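Local structure of internalin (Listeria monocytogenes serotype 4b, 4FMZ) at residues Asn13-Asp18 and Ile62-Asn67; Leu21-Arg26 and Ala32-Val37; Thr101-Leu106 and Leu115-Asp120. The protein is an internalin with a leucine-rich-repeat domain that probably presents a curved surface for binding host-cell partners during adhesion or invasion. All coordinates share one frame; numbering follows the deposited sequence.

Interaction 1. Residues Asn13-Asp18 and Ile62-Asn67; sequences NQIFPD and IEYLTN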
ATOM      1  N   ASN A  13       3.829  10.242 -36.217  1.00 27.15           N
ATOM      2  CA  ASN A  13       3.301  11.505 -35.697  1.00 27.81           C
ATOM      3  C   ASN A  13       1.935  11.907 -36.324  1.00 31.13           C
ATOM      4  O   ASN A  13       1.358  12.917 -35.913  1.00 31.91           O
ATOM      5  CB  ASN A  13       4.321  12.633 -35.805  1.00 29.29           C
ATOM      6  CG  ASN A  13       4.670  13.035 -37.216  1.00 39.93           C
ATOM      7  OD1 ASN A  13       4.325  12.372 -38.197  1.00 28.67           O
ATOM      8  ND2 ASN A  13       5.381  14.137 -37.335  1.00 32.61           N
ATOM      9  N   GLN A  14       1.427  11.117 -37.302  1.00 27.60           N
ATOM     10  CA  GLN A  14       0.080  11.294 -37.864  1.00 27.18           C
ATOM     11  C   GLN A  14      -0.923  10.526 -36.999  1.00 30.58           C
ATOM     12  O   GLN A  14      -2.066  10.966 -36.827  1.00 30.90           O
ATOM     13  CB  GLN A  14      -0.009  10.811 -39.323  1.00 28.57           C
ATOM     14  CG  GLN A  14      -1.417  10.899 -39.937  1.00 29.76           C
ATOM     15  CD  GLN A  14      -1.497  10.324 -41.333  1.00 43.27           C
ATOM     16  OE1 GLN A  14      -0.753  10.713 -42.235  1.00 38.06           O
ATOM     17  NE2 GLN A  14      -2.437   9.422 -41.558  1.00 35.10           N
ATOM     18  N   ILE A  15      -0.511   9.337 -36.526  1.00 25.78           N
ATOM     19  CA  ILE A  15      -1.343   8.422 -35.743  1.00 24.87           C
ATOM     20  C   ILE A  15      -1.341   8.847 -34.268  1.00 29.58           C
ATOM     21  O   ILE A  15      -2.391   8.808 -33.622  1.00 29.46           O
ATOM     22  CB  ILE A  15      -0.851   6.949 -35.938  1.00 27.52           C
ATOM     23  CG1 ILE A  15      -0.906   6.483 -37.423  1.00 28.86           C
ATOM     24  CG2 ILE A  15      -1.582   5.977 -35.014  1.00 28.36           C
ATOM     25  CD1 ILE A  15      -2.377   6.361 -38.106  1.00 33.23           C
ATOM     26  N   PHE A  16      -0.169   9.233 -33.749  1.00 25.32           N
ATOM     27  CA  PHE A  16       0.034   9.632 -32.348  1.00 24.24           C
ATOM     28  C   PHE A  16       0.301  11.136 -32.295  1.00 28.52           C
ATOM     29  O   PHE A  16       1.451  11.548 -32.398  1.00 27.74           O
ATOM     30  CB  PHE A  16       1.191   8.819 -31.725  1.00 25.62           C
ATOM     31  CG  PHE A  16       0.970   7.324 -31.760  1.00 26.61           C
ATOM     32  CD1 PHE A  16       0.308   6.680 -30.724  1.00 28.72           C
ATOM     33  CD2 PHE A  16       1.404   6.563 -32.842  1.00 28.24           C
ATOM     34  CE1 PHE A  16       0.105   5.302 -30.759  1.00 29.32           C
ATOM     35  CE2 PHE A  16       1.189   5.185 -32.877  1.00 30.99           C
ATOM     36  CZ  PHE A  16       0.517   4.571 -31.850  1.00 29.24           C
ATOM     37  N   PRO A  17      -0.752  11.976 -32.175  1.00 27.51           N
ATOM     38  CA  PRO A  17      -0.532  13.434 -32.206  1.00 27.81           C
ATOM     39  C   PRO A  17       0.280  13.977 -31.022  1.00 32.37           C
ATOM     40  O   PRO A  17       0.858  15.054 -31.167  1.00 33.82           O
ATOM     41  CB  PRO A  17      -1.956  14.003 -32.223  1.00 30.15           C
ATOM     42  CG  PRO A  17      -2.810  12.917 -31.582  1.00 34.10           C
ATOM     43  CD  PRO A  17      -2.193  11.655 -32.100  1.00 28.88           C
ATOM     44  N   ASP A  18       0.352  13.250 -29.881  1.00 27.03           N
ATOM     45  CA  ASP A  18       1.163  13.647 -28.729  1.00 26.09           C
ATOM     46  C   ASP A  18       2.635  13.352 -29.016  1.00 29.84           C
ATOM     47  O   ASP A  18       2.987  12.209 -29.302  1.00 29.06           O
ATOM     48  CB  ASP A  18       0.714  12.934 -27.448  1.00 27.14           C
ATOM     49  CG  ASP A  18       1.491  13.374 -26.213  1.00 29.80           C
ATOM     50  OD1 ASP A  18       1.130  14.418 -25.630  1.00 29.10           O
ATOM     51  OD2 ASP A  18       2.502  12.706 -25.875  1.00 28.64           O
ATOM     52  N   ILE A  62      -3.197   5.157 -29.538  1.00 24.70           N
ATOM     53  CA  ILE A  62      -2.869   3.934 -28.788  1.00 24.03           C
ATOM     54  C   ILE A  62      -3.868   2.805 -29.089  1.00 27.30           C
ATOM     55  O   ILE A  62      -3.512   1.631 -28.950  1.00 27.83           O
ATOM     56  CB  ILE A  62      -2.711   4.187 -27.263  1.00 26.52           C
ATOM     57  CG1 ILE A  62      -1.697   3.187 -26.665  1.00 27.18           C
ATOM     58  CG2 ILE A  62      -4.071   4.182 -26.503  1.00 26.87           C
ATOM     59  CD1 ILE A  62      -1.076   3.601 -25.359  1.00 34.54           C
ATOM     60  N   GLU A  63      -5.077   3.164 -29.565  1.00 24.28           N
ATOM     61  CA  GLU A  63      -6.107   2.195 -29.930  1.00 25.33           C
ATOM     62  C   GLU A  63      -5.634   1.231 -31.062  1.00 29.65           C
ATOM     63  O   GLU A  63      -6.247   0.177 -31.209  1.00 28.28           O
ATOM     64  CB  GLU A  63      -7.447   2.883 -30.291  1.00 27.21           C
ATOM     65  CG  GLU A  63      -7.427   3.773 -31.527  1.00 34.12           C
ATOM     66  CD  GLU A  63      -6.919   5.198 -31.389  1.00 47.45           C
ATOM     67  OE1 GLU A  63      -6.437   5.570 -30.295  1.00 31.29           O
ATOM     68  OE2 GLU A  63      -6.985   5.941 -32.397  1.00 42.73           O
ATOM     69  N   TYR A  64      -4.523   1.547 -31.800  1.00 26.55           N
ATOM     70  CA  TYR A  64      -3.965   0.679 -32.858  1.00 27.07           C
ATOM     71  C   TYR A  64      -3.048  -0.430 -32.328  1.00 30.21           C
ATOM     72  O   TYR A  64      -2.713  -1.375 -33.065  1.00 30.55           O
ATOM     73  CB  TYR A  64      -3.191   1.495 -33.885  1.00 29.04           C
ATOM     74  CG  TYR A  64      -4.096   2.337 -34.744  1.00 31.36           C
ATOM     75  CD1 TYR A  64      -4.890   1.758 -35.734  1.00 34.18           C
ATOM     76  CD2 TYR A  64      -4.176   3.713 -34.563  1.00 31.82           C
ATOM     77  CE1 TYR A  64      -5.695   2.533 -36.558  1.00 35.37           C
ATOM     78  CE2 TYR A  64      -4.987   4.499 -35.370  1.00 33.36           C
ATOM     79  CZ  TYR A  64      -5.740   3.902 -36.370  1.00 41.59           C
ATOM     80  OH  TYR A  64      -6.571   4.651 -37.144  1.00 41.69           O
ATOM     81  N   LEU A  65      -2.649  -0.313 -31.054  1.00 26.53           N
ATOM     82  CA  LEU A  65      -1.807  -1.308 -30.399  1.00 26.64           C
ATOM     83  C   LEU A  65      -2.717  -2.409 -29.844  1.00 31.43           C
ATOM     84  O   LEU A  65      -2.775  -2.627 -28.638  1.00 31.38           O
ATOM     85  CB  LEU A  65      -0.963  -0.622 -29.296  1.00 25.82           C
ATOM     86  CG  LEU A  65       0.379  -0.006 -29.728  1.00 31.17           C
ATOM     87  CD1 LEU A  65       0.210   1.065 -30.806  1.00 31.81           C
ATOM     88  CD2 LEU A  65       1.087   0.593 -28.558  1.00 29.86           C
ATOM     89  N   THR A  66      -3.443  -3.101 -30.744  1.00 29.84           N
ATOM     90  CA  THR A  66      -4.438  -4.108 -30.393  1.00 30.33           C
ATOM     91  C   THR A  66      -3.860  -5.310 -29.640  1.00 34.16           C
ATOM     92  O   THR A  66      -4.620  -5.935 -28.902  1.00 33.82           O
ATOM     93  CB  THR A  66      -5.224  -4.542 -31.617  1.00 38.47           C
ATOM     94  OG1 THR A  66      -4.315  -4.956 -32.638  1.00 35.85           O
ATOM     95  CG2 THR A  66      -6.136  -3.443 -32.130  1.00 35.99           C
ATOM     96  N   ASN A  67      -2.540  -5.590 -29.742  1.00 29.32           N
ATOM     97  CA  ASN A  67      -1.952  -6.717 -29.016  1.00 28.87           C
ATOM     98  C   ASN A  67      -1.259  -6.298 -27.719  1.00 31.22           C
ATOM     99  O   ASN A  67      -0.581  -7.117 -27.098  1.00 30.78           O
ATOM    100  CB  ASN A  67      -0.993  -7.473 -29.910  1.00 28.16           C
ATOM    101  CG  ASN A  67      -1.713  -8.299 -30.938  1.00 40.04           C
ATOM    102  OD1 ASN A  67      -2.705  -8.976 -30.664  1.00 34.45           O
ATOM    103  ND2 ASN A  67      -1.251  -8.209 -32.163  1.00 31.40           N
TER
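The Phe16 ring meets the segment 62-67 at its far end: Leu65 CD1 lies at the ring edge, near the ring plane, 3.7 Å from Phe16 CZ, while the backbone of Ile62 approaches obliquely, Phe16 CE1 standing 3.5 Å from Ile62 N. The second flat group, the Tyr64 ring, is also met obliquely: the CG2 branch of Ile15 reaches its CD2-CE2 bond, 3.5 Å from Tyr64 CD2 and 3.7 Å from Tyr64 CE2, the two side chains crossing at about a right angle. Phe16 is the first residue to leave helical geometry after helix 12-15; its CG stands opposite the carbonyl carbon (chi1 -59°), which carries the ring across to Ile62 and Leu65. Leu21 and Ile25 of helix 19-29 and Leu43 of helix 40-43 pack on the Phe16 side chain, with Ala22 against its CB end. The bond from Leu65 N to Ile62 O, 3.0 Å, ties the turn that presents Leu65. The contact rests on van der Waals packing of apolar groups, with 198 Å² buried, and this packing joins the N-terminal region to the loop before strand 70-72; the one side-chain polar group among the packed residues, the Tyr64 hydroxyl, bonds to Thr7 OG1.

Interaction 2. Residues Leu21-Arg26 and Ala32-Val37; sequences LAEGIR and ASVTDV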
ATOM      1  N   LEU A  21       4.252  10.559 -26.640  1.00 25.38           N
ATOM      2  CA  LEU A  21       3.766   9.234 -27.005  1.00 24.19           C
ATOM      3  C   LEU A  21       4.353   8.808 -28.373  1.00 28.61           C
ATOM      4  O   LEU A  21       4.811   7.673 -28.499  1.00 27.93           O
ATOM      5  CB  LEU A  21       2.245   9.186 -27.030  1.00 23.80           C
ATOM      6  CG  LEU A  21       1.607   7.797 -27.288  1.00 27.42           C
ATOM      7  CD1 LEU A  21       2.131   6.718 -26.314  1.00 27.40           C
ATOM      8  CD2 LEU A  21       0.136   7.891 -27.174  1.00 24.65           C
ATOM      9  N   ALA A  22       4.403   9.726 -29.361  1.00 25.72           N
ATOM     10  CA  ALA A  22       4.986   9.435 -30.685  1.00 26.38           C
ATOM     11  C   ALA A  22       6.461   9.020 -30.523  1.00 29.75           C
ATOM     12  O   ALA A  22       6.875   8.033 -31.118  1.00 28.03           O
ATOM     13  CB  ALA A  22       4.865  10.643 -31.604  1.00 27.76           C
ATOM     14  N   GLU A  23       7.212   9.711 -29.627  1.00 26.52           N
ATOM     15  CA  GLU A  23       8.609   9.384 -29.322  1.00 26.92           C
ATOM     16  C   GLU A  23       8.732   7.962 -28.740  1.00 30.80           C
ATOM     17  O   GLU A  23       9.634   7.233 -29.134  1.00 31.08           O
ATOM     18  CB  GLU A  23       9.239  10.431 -28.383  1.00 28.14           C
ATOM     19  CG  GLU A  23      10.634  10.122 -27.855  1.00 36.46           C
ATOM     20  CD  GLU A  23      11.720   9.749 -28.844  1.00 52.36           C
ATOM     21  OE1 GLU A  23      11.652  10.171 -30.023  1.00 44.59           O
ATOM     22  OE2 GLU A  23      12.663   9.047 -28.417  1.00 46.45           O
ATOM     23  N   GLY A  24       7.806   7.565 -27.871  1.00 27.39           N
ATOM     24  CA  GLY A  24       7.799   6.230 -27.281  1.00 26.81           C
ATOM     25  C   GLY A  24       7.543   5.130 -28.286  1.00 30.11           C
ATOM     26  O   GLY A  24       8.116   4.041 -28.171  1.00 30.22           O
ATOM     27  N   ILE A  25       6.655   5.400 -29.271  1.00 25.39           N
ATOM     28  CA  ILE A  25       6.350   4.478 -30.370  1.00 24.62           C
ATOM     29  C   ILE A  25       7.599   4.343 -31.259  1.00 28.64           C
ATOM     30  O   ILE A  25       7.984   3.223 -31.598  1.00 28.20           O
ATOM     31  CB  ILE A  25       5.078   4.923 -31.171  1.00 26.72           C
ATOM     32  CG1 ILE A  25       3.808   4.922 -30.269  1.00 26.07           C
ATOM     33  CG2 ILE A  25       4.850   4.055 -32.424  1.00 26.26           C
ATOM     34  CD1 ILE A  25       3.351   3.547 -29.691  1.00 26.93           C
ATOM     35  N   ARG A  26       8.235   5.485 -31.616  1.00 25.22           N
ATOM     36  CA  ARG A  26       9.470   5.519 -32.412  1.00 25.34           C
ATOM     37  C   ARG A  26      10.561   4.690 -31.731  1.00 30.07           C
ATOM     38  O   ARG A  26      11.166   3.840 -32.383  1.00 28.67           O
ATOM     39  CB  ARG A  26       9.954   6.971 -32.612  1.00 24.53           C
ATOM     40  CG  ARG A  26      11.189   7.075 -33.521  1.00 27.53           C
ATOM     41  CD  ARG A  26      12.203   8.136 -33.097  1.00 34.11           C
ATOM     42  NE  ARG A  26      12.692   8.020 -31.711  1.00 30.27           N
ATOM     43  CZ  ARG A  26      13.624   7.168 -31.279  1.00 44.78           C
ATOM     44  NH1 ARG A  26      14.160   6.283 -32.106  1.00 37.49           N
ATOM     45  NH2 ARG A  26      14.016   7.188 -30.015  1.00 31.01           N
ATOM     46  N   ALA A  32      13.935   5.723 -37.046  1.00 31.89           N
ATOM     47  CA  ALA A  32      14.851   6.865 -36.993  1.00 31.65           C
ATOM     48  C   ALA A  32      14.162   8.152 -36.519  1.00 34.38           C
ATOM     49  O   ALA A  32      14.799   8.974 -35.870  1.00 34.45           O
ATOM     50  CB  ALA A  32      15.465   7.096 -38.362  1.00 32.83           C
ATOM     51  N   SER A  33      12.873   8.335 -36.850  1.00 30.20           N
ATOM     52  CA  SER A  33      12.141   9.574 -36.576  1.00 29.19           C
ATOM     53  C   SER A  33      10.649   9.325 -36.346  1.00 32.23           C
ATOM     54  O   SER A  33      10.116   8.321 -36.811  1.00 30.12           O
ATOM     55  CB  SER A  33      12.316  10.520 -37.771  1.00 33.35           C
ATOM     56  OG  SER A  33      11.452  11.646 -37.767  1.00 41.46           O
ATOM     57  N   VAL A  34       9.964  10.276 -35.672  1.00 28.36           N
ATOM     58  CA  VAL A  34       8.507  10.231 -35.448  1.00 26.91           C
ATOM     59  C   VAL A  34       7.767  10.497 -36.781  1.00 29.99           C
ATOM     60  O   VAL A  34       6.561  10.276 -36.871  1.00 30.10           O
ATOM     61  CB  VAL A  34       8.025  11.197 -34.323  1.00 29.65           C
ATOM     62  CG1 VAL A  34       8.593  10.786 -32.961  1.00 29.00           C
ATOM     63  CG2 VAL A  34       8.353  12.663 -34.645  1.00 29.89           C
ATOM     64  N   THR A  35       8.485  10.969 -37.816  1.00 26.80           N
ATOM     65  CA  THR A  35       7.881  11.194 -39.142  1.00 26.36           C
ATOM     66  C   THR A  35       7.869   9.888 -39.957  1.00 30.01           C
ATOM     67  O   THR A  35       7.241   9.844 -41.021  1.00 29.78           O
ATOM     68  CB  THR A  35       8.593  12.321 -39.918  1.00 34.28           C
ATOM     69  OG1 THR A  35       9.948  11.952 -40.163  1.00 35.25           O
ATOM     70  CG2 THR A  35       8.531  13.669 -39.210  1.00 33.13           C
ATOM     71  N   ASP A  36       8.556   8.831 -39.469  1.00 26.42           N
ATOM     72  CA  ASP A  36       8.634   7.538 -40.157  1.00 26.27           C
ATOM     73  C   ASP A  36       7.293   6.814 -40.185  1.00 27.53           C
ATOM     74  O   ASP A  36       6.544   6.833 -39.202  1.00 24.96           O
ATOM     75  CB  ASP A  36       9.688   6.622 -39.507  1.00 28.45           C
ATOM     76  CG  ASP A  36      11.124   7.058 -39.704  1.00 38.18           C
ATOM     77  OD1 ASP A  36      11.375   7.928 -40.576  1.00 41.48           O
ATOM     78  OD2 ASP A  36      12.007   6.503 -39.021  1.00 41.90           O
ATOM     79  N   VAL A  37       7.009   6.161 -41.323  1.00 24.51           N
ATOM     80  CA  VAL A  37       5.777   5.405 -41.523  1.00 24.81           C
ATOM     81  C   VAL A  37       5.819   4.112 -40.719  1.00 28.55           C
ATOM     82  O   VAL A  37       6.862   3.461 -40.639  1.00 29.35           O
ATOM     83  CB  VAL A  37       5.548   5.140 -43.036  1.00 28.94           C
ATOM     84  CG1 VAL A  37       4.598   3.969 -43.284  1.00 29.34           C
ATOM     85  CG2 VAL A  37       4.999   6.379 -43.694  1.00 28.92           C
TER
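Val34 CG1 packs against the helical turn formed by Ala22, Glu23 and Arg26, the tighter part of the contact. The methyl lies 3.7 Å from Ala22 C and 4.0 Å from Ala22 CB, so it rests on the backbone as much as on a side chain. Its place follows from chi1 of -65°, which sets CG1 opposite the carbonyl carbon. Beside it the aliphatic part of Arg26 runs along the backbone of Ser33, with Arg26 CG 3.7 Å from Ser33 C.

Toward solvent the crossing contacts are looser, Arg26 CD standing 3.9 Å from Ala32 O and Glu23 OE1 4.3 Å from Val34 CG1, and the polar bonds are made within each segment. Bends at chi2 and chi3 bring the guanidinium of Arg26 back to Glu23, gripped side-on: Arg26 NE to Glu23 OE1 is 2.9 Å and Arg26 NH2 to Glu23 OE2 is 2.8 Å, at 166° and 171°. Both oxygens lie near the guanidinium plane, but the carboxylate is tilted against it, OE2 being met on its syn side; Arg26 NH1 bonds to Lys31 O. The type I turn is closed by Asp36 N to Ser33 O, and Asp36 OD2 accepts from Ser33 N (3.0 Å), met from well above the carboxylate plane.

Helix 19-29 thus meets the connection to strand 37-38; Ile12 of helix 12-15 touches both Ala22 and Arg26, and a backbone hydrogen bond joins Asn13 to Val34.

Interaction 3. Residues Thr101-Leu106 and Leu115-Asp120; sequences TDISAL and LYLNED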
ATOM      1  N   THR A 101      -9.552  11.487 -14.090  1.00 29.11           N
ATOM      2  CA  THR A 101     -10.717  11.611 -13.211  1.00 29.88           C
ATOM      3  C   THR A 101     -11.754  10.547 -13.605  1.00 33.46           C
ATOM      4  O   THR A 101     -12.217   9.801 -12.750  1.00 32.57           O
ATOM      5  CB  THR A 101     -11.286  13.038 -13.232  1.00 39.90           C
ATOM      6  OG1 THR A 101     -11.614  13.385 -14.577  1.00 46.95           O
ATOM      7  CG2 THR A 101     -10.302  14.057 -12.682  1.00 35.39           C
ATOM      8  N   ASP A 102     -12.075  10.459 -14.901  1.00 30.44           N
ATOM      9  CA  ASP A 102     -13.039   9.516 -15.459  1.00 30.65           C
ATOM     10  C   ASP A 102     -12.332   8.236 -15.919  1.00 32.10           C
ATOM     11  O   ASP A 102     -11.495   8.291 -16.820  1.00 31.60           O
ATOM     12  CB  ASP A 102     -13.787  10.186 -16.636  1.00 33.12           C
ATOM     13  CG  ASP A 102     -14.959   9.410 -17.215  1.00 42.91           C
ATOM     14  OD1 ASP A 102     -15.045   8.192 -16.965  1.00 42.03           O
ATOM     15  OD2 ASP A 102     -15.763  10.013 -17.954  1.00 50.77           O
ATOM     16  N   ILE A 103     -12.705   7.081 -15.333  1.00 27.83           N
ATOM     17  CA  ILE A 103     -12.106   5.796 -15.718  1.00 26.63           C
ATOM     18  C   ILE A 103     -13.111   4.879 -16.444  1.00 32.05           C
ATOM     19  O   ILE A 103     -12.887   3.664 -16.496  1.00 32.15           O
ATOM     20  CB  ILE A 103     -11.406   5.063 -14.546  1.00 28.27           C
ATOM     21  CG1 ILE A 103     -12.349   4.847 -13.320  1.00 28.35           C
ATOM     22  CG2 ILE A 103     -10.110   5.771 -14.172  1.00 26.24           C
ATOM     23  CD1 ILE A 103     -11.882   3.772 -12.381  1.00 28.42           C
ATOM     24  N   SER A 104     -14.164   5.465 -17.071  1.00 29.45           N
ATOM     25  CA  SER A 104     -15.178   4.735 -17.859  1.00 30.62           C
ATOM     26  C   SER A 104     -14.547   3.791 -18.879  1.00 32.96           C
ATOM     27  O   SER A 104     -15.019   2.674 -19.048  1.00 31.78           O
ATOM     28  CB  SER A 104     -16.103   5.704 -18.596  1.00 34.32           C
ATOM     29  OG  SER A 104     -16.915   6.440 -17.695  1.00 42.10           O
ATOM     30  N   ALA A 105     -13.453   4.229 -19.517  1.00 30.60           N
ATOM     31  CA  ALA A 105     -12.739   3.484 -20.559  1.00 30.62           C
ATOM     32  C   ALA A 105     -12.143   2.153 -20.083  1.00 34.06           C
ATOM     33  O   ALA A 105     -11.786   1.333 -20.921  1.00 35.37           O
ATOM     34  CB  ALA A 105     -11.638   4.347 -21.130  1.00 31.07           C
ATOM     35  N   LEU A 106     -12.056   1.914 -18.763  1.00 28.92           N
ATOM     36  CA  LEU A 106     -11.498   0.652 -18.274  1.00 27.62           C
ATOM     37  C   LEU A 106     -12.552  -0.454 -18.149  1.00 32.03           C
ATOM     38  O   LEU A 106     -12.187  -1.613 -17.902  1.00 30.12           O
ATOM     39  CB  LEU A 106     -10.836   0.864 -16.904  1.00 27.01           C
ATOM     40  CG  LEU A 106      -9.780   1.974 -16.793  1.00 30.24           C
ATOM     41  CD1 LEU A 106      -9.185   2.017 -15.396  1.00 29.39           C
ATOM     42  CD2 LEU A 106      -8.680   1.799 -17.831  1.00 31.23           C
ATOM     43  N   LEU A 115      -3.542  -3.071 -11.932  1.00 23.13           N
ATOM     44  CA  LEU A 115      -3.995  -1.735 -12.307  1.00 23.16           C
ATOM     45  C   LEU A 115      -3.618  -0.707 -11.249  1.00 25.24           C
ATOM     46  O   LEU A 115      -4.086  -0.808 -10.111  1.00 25.54           O
ATOM     47  CB  LEU A 115      -5.520  -1.752 -12.540  1.00 23.29           C
ATOM     48  CG  LEU A 115      -6.225  -0.408 -12.772  1.00 26.76           C
ATOM     49  CD1 LEU A 115      -5.817   0.235 -14.122  1.00 26.29           C
ATOM     50  CD2 LEU A 115      -7.709  -0.599 -12.711  1.00 25.11           C
ATOM     51  N   TYR A 116      -2.747   0.274 -11.614  1.00 21.87           N
ATOM     52  CA  TYR A 116      -2.346   1.345 -10.680  1.00 22.39           C
ATOM     53  C   TYR A 116      -2.910   2.662 -11.174  1.00 27.14           C
ATOM     54  O   TYR A 116      -2.684   3.057 -12.321  1.00 26.33           O
ATOM     55  CB  TYR A 116      -0.817   1.475 -10.478  1.00 22.89           C
ATOM     56  CG  TYR A 116      -0.054   0.243 -10.030  1.00 24.30           C
ATOM     57  CD1 TYR A 116      -0.721  -0.899  -9.595  1.00 25.93           C
ATOM     58  CD2 TYR A 116       1.335   0.224 -10.033  1.00 25.33           C
ATOM     59  CE1 TYR A 116      -0.022  -2.047  -9.222  1.00 27.23           C
ATOM     60  CE2 TYR A 116       2.045  -0.914  -9.657  1.00 26.39           C
ATOM     61  CZ  TYR A 116       1.360  -2.047  -9.248  1.00 31.45           C
ATOM     62  OH  TYR A 116       2.041  -3.191  -8.925  1.00 28.37           O
ATOM     63  N   LEU A 117      -3.668   3.309 -10.303  1.00 23.47           N
ATOM     64  CA  LEU A 117      -4.337   4.583 -10.535  1.00 23.92           C
ATOM     65  C   LEU A 117      -3.976   5.551  -9.420  1.00 27.59           C
ATOM     66  O   LEU A 117      -4.719   6.498  -9.141  1.00 28.11           O
ATOM     67  CB  LEU A 117      -5.857   4.342 -10.574  1.00 24.65           C
ATOM     68  CG  LEU A 117      -6.388   3.585 -11.789  1.00 30.39           C
ATOM     69  CD1 LEU A 117      -7.760   3.026 -11.506  1.00 30.78           C
ATOM     70  CD2 LEU A 117      -6.415   4.478 -13.013  1.00 32.64           C
ATOM     71  N   ASN A 118      -2.836   5.298  -8.772  1.00 24.08           N
ATOM     72  CA  ASN A 118      -2.347   6.099  -7.646  1.00 24.61           C
ATOM     73  C   ASN A 118      -2.037   7.529  -8.057  1.00 28.85           C
ATOM     74  O   ASN A 118      -1.507   7.766  -9.142  1.00 28.36           O
ATOM     75  CB  ASN A 118      -1.099   5.467  -7.010  1.00 24.78           C
ATOM     76  CG  ASN A 118       0.035   5.273  -7.992  1.00 38.05           C
ATOM     77  OD1 ASN A 118      -0.050   4.472  -8.924  1.00 32.57           O
ATOM     78  ND2 ASN A 118       1.090   6.050  -7.857  1.00 32.11           N
ATOM     79  N   GLU A 119      -2.381   8.481  -7.179  1.00 25.95           N
ATOM     80  CA  GLU A 119      -2.147   9.916  -7.360  1.00 26.92           C
ATOM     81  C   GLU A 119      -2.863  10.487  -8.613  1.00 32.18           C
ATOM     82  O   GLU A 119      -2.366  11.410  -9.254  1.00 33.58           O
ATOM     83  CB  GLU A 119      -0.638  10.257  -7.362  1.00 28.39           C
ATOM     84  CG  GLU A 119       0.004  10.020  -6.004  1.00 39.83           C
ATOM     85  CD  GLU A 119       1.519   9.993  -5.973  1.00 65.62           C
ATOM     86  OE1 GLU A 119       2.127  11.089  -5.963  1.00 46.91           O
ATOM     87  OE2 GLU A 119       2.096   8.882  -5.913  1.00 63.26           O
ATOM     88  N   ASP A 120      -4.049   9.954  -8.922  1.00 26.74           N
ATOM     89  CA  ASP A 120      -4.913  10.488  -9.961  1.00 26.27           C
ATOM     90  C   ASP A 120      -6.010  11.276  -9.229  1.00 33.41           C
ATOM     91  O   ASP A 120      -5.820  11.574  -8.050  1.00 34.20           O
ATOM     92  CB  ASP A 120      -5.449   9.349 -10.857  1.00 26.42           C
ATOM     93  CG  ASP A 120      -4.472   8.939 -11.949  1.00 28.49           C
ATOM     94  OD1 ASP A 120      -3.900   9.827 -12.591  1.00 26.16           O
ATOM     95  OD2 ASP A 120      -4.306   7.728 -12.176  1.00 30.43           O
TER
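Leu117, Leu106 and Ile103, with 44, 41 and 29 Å² covered, carry most of this contact, and Leu115 adds the fourth apolar side chain. Leu106 reaches toward Leu115 tip to tip: its CD1 methyl lies 4.0 Å from Leu115 CD1 and equally near Leu115 CD2, fitting against both ends of that fork. The same Leu106 CD1 is 4.3 Å from Leu117 CD1, so a single methyl spans the two leucines of the strand side. Leu106 is extended, with CG opposite the carbonyl carbon (chi1 -54°) and chi2 near 180°, which projects CD1 across the interior. Leu117 gives its other branch to Ile103, Leu117 CD2 standing 4.1 Å from Ile103 CG2, where the two side chains meet at a slant.

An Asx turn leads into the 3-10 segment 104-106: Asp102 OD1 accepts from Ser104 N, nearly in line with the C-O bond, at 2.9 Å and 161°, and from Ser104 OG at its syn lone pair (2.7 Å). Leu106 N in turn bonds to Ile103 O (3.0 Å). Leu93 of strand 92-94 touches Leu106 and Leu115, and Leu137 of strand 136-138 touches Leu115.

All four touching residues are buried and meet through methyl groups at van der Waals distances. Hydrophobic packing therefore holds the loop and 3-10 segment after strand 92-94 against the next strand, 114-116, and the turn after it, across the solenoid core, while the polar bonds of Asp102 stay on the 101-106 side.

Interactions 1 and 2 are neighbours in the N-terminal part, their centres 10 Å apart, and they touch: Phe16 CZ of interaction 1 packs 3.7 Å from Ile25 CG1 of interaction 2. Along the chain, both segments of interaction 2 fall between 13-18 and 62-67, so the 21-26 part of helix 19-29 and the loop 32-37 lie, in sequence, between the two segments of interaction 1. Interaction 3 comes later, among the parallel strands of the repeats, its centre 20 Å from that of interaction 1 and 26 Å from that of interaction 2, without touching either. Together they trace a path from the helical cap, through its junction with the repeats, into the solenoid core.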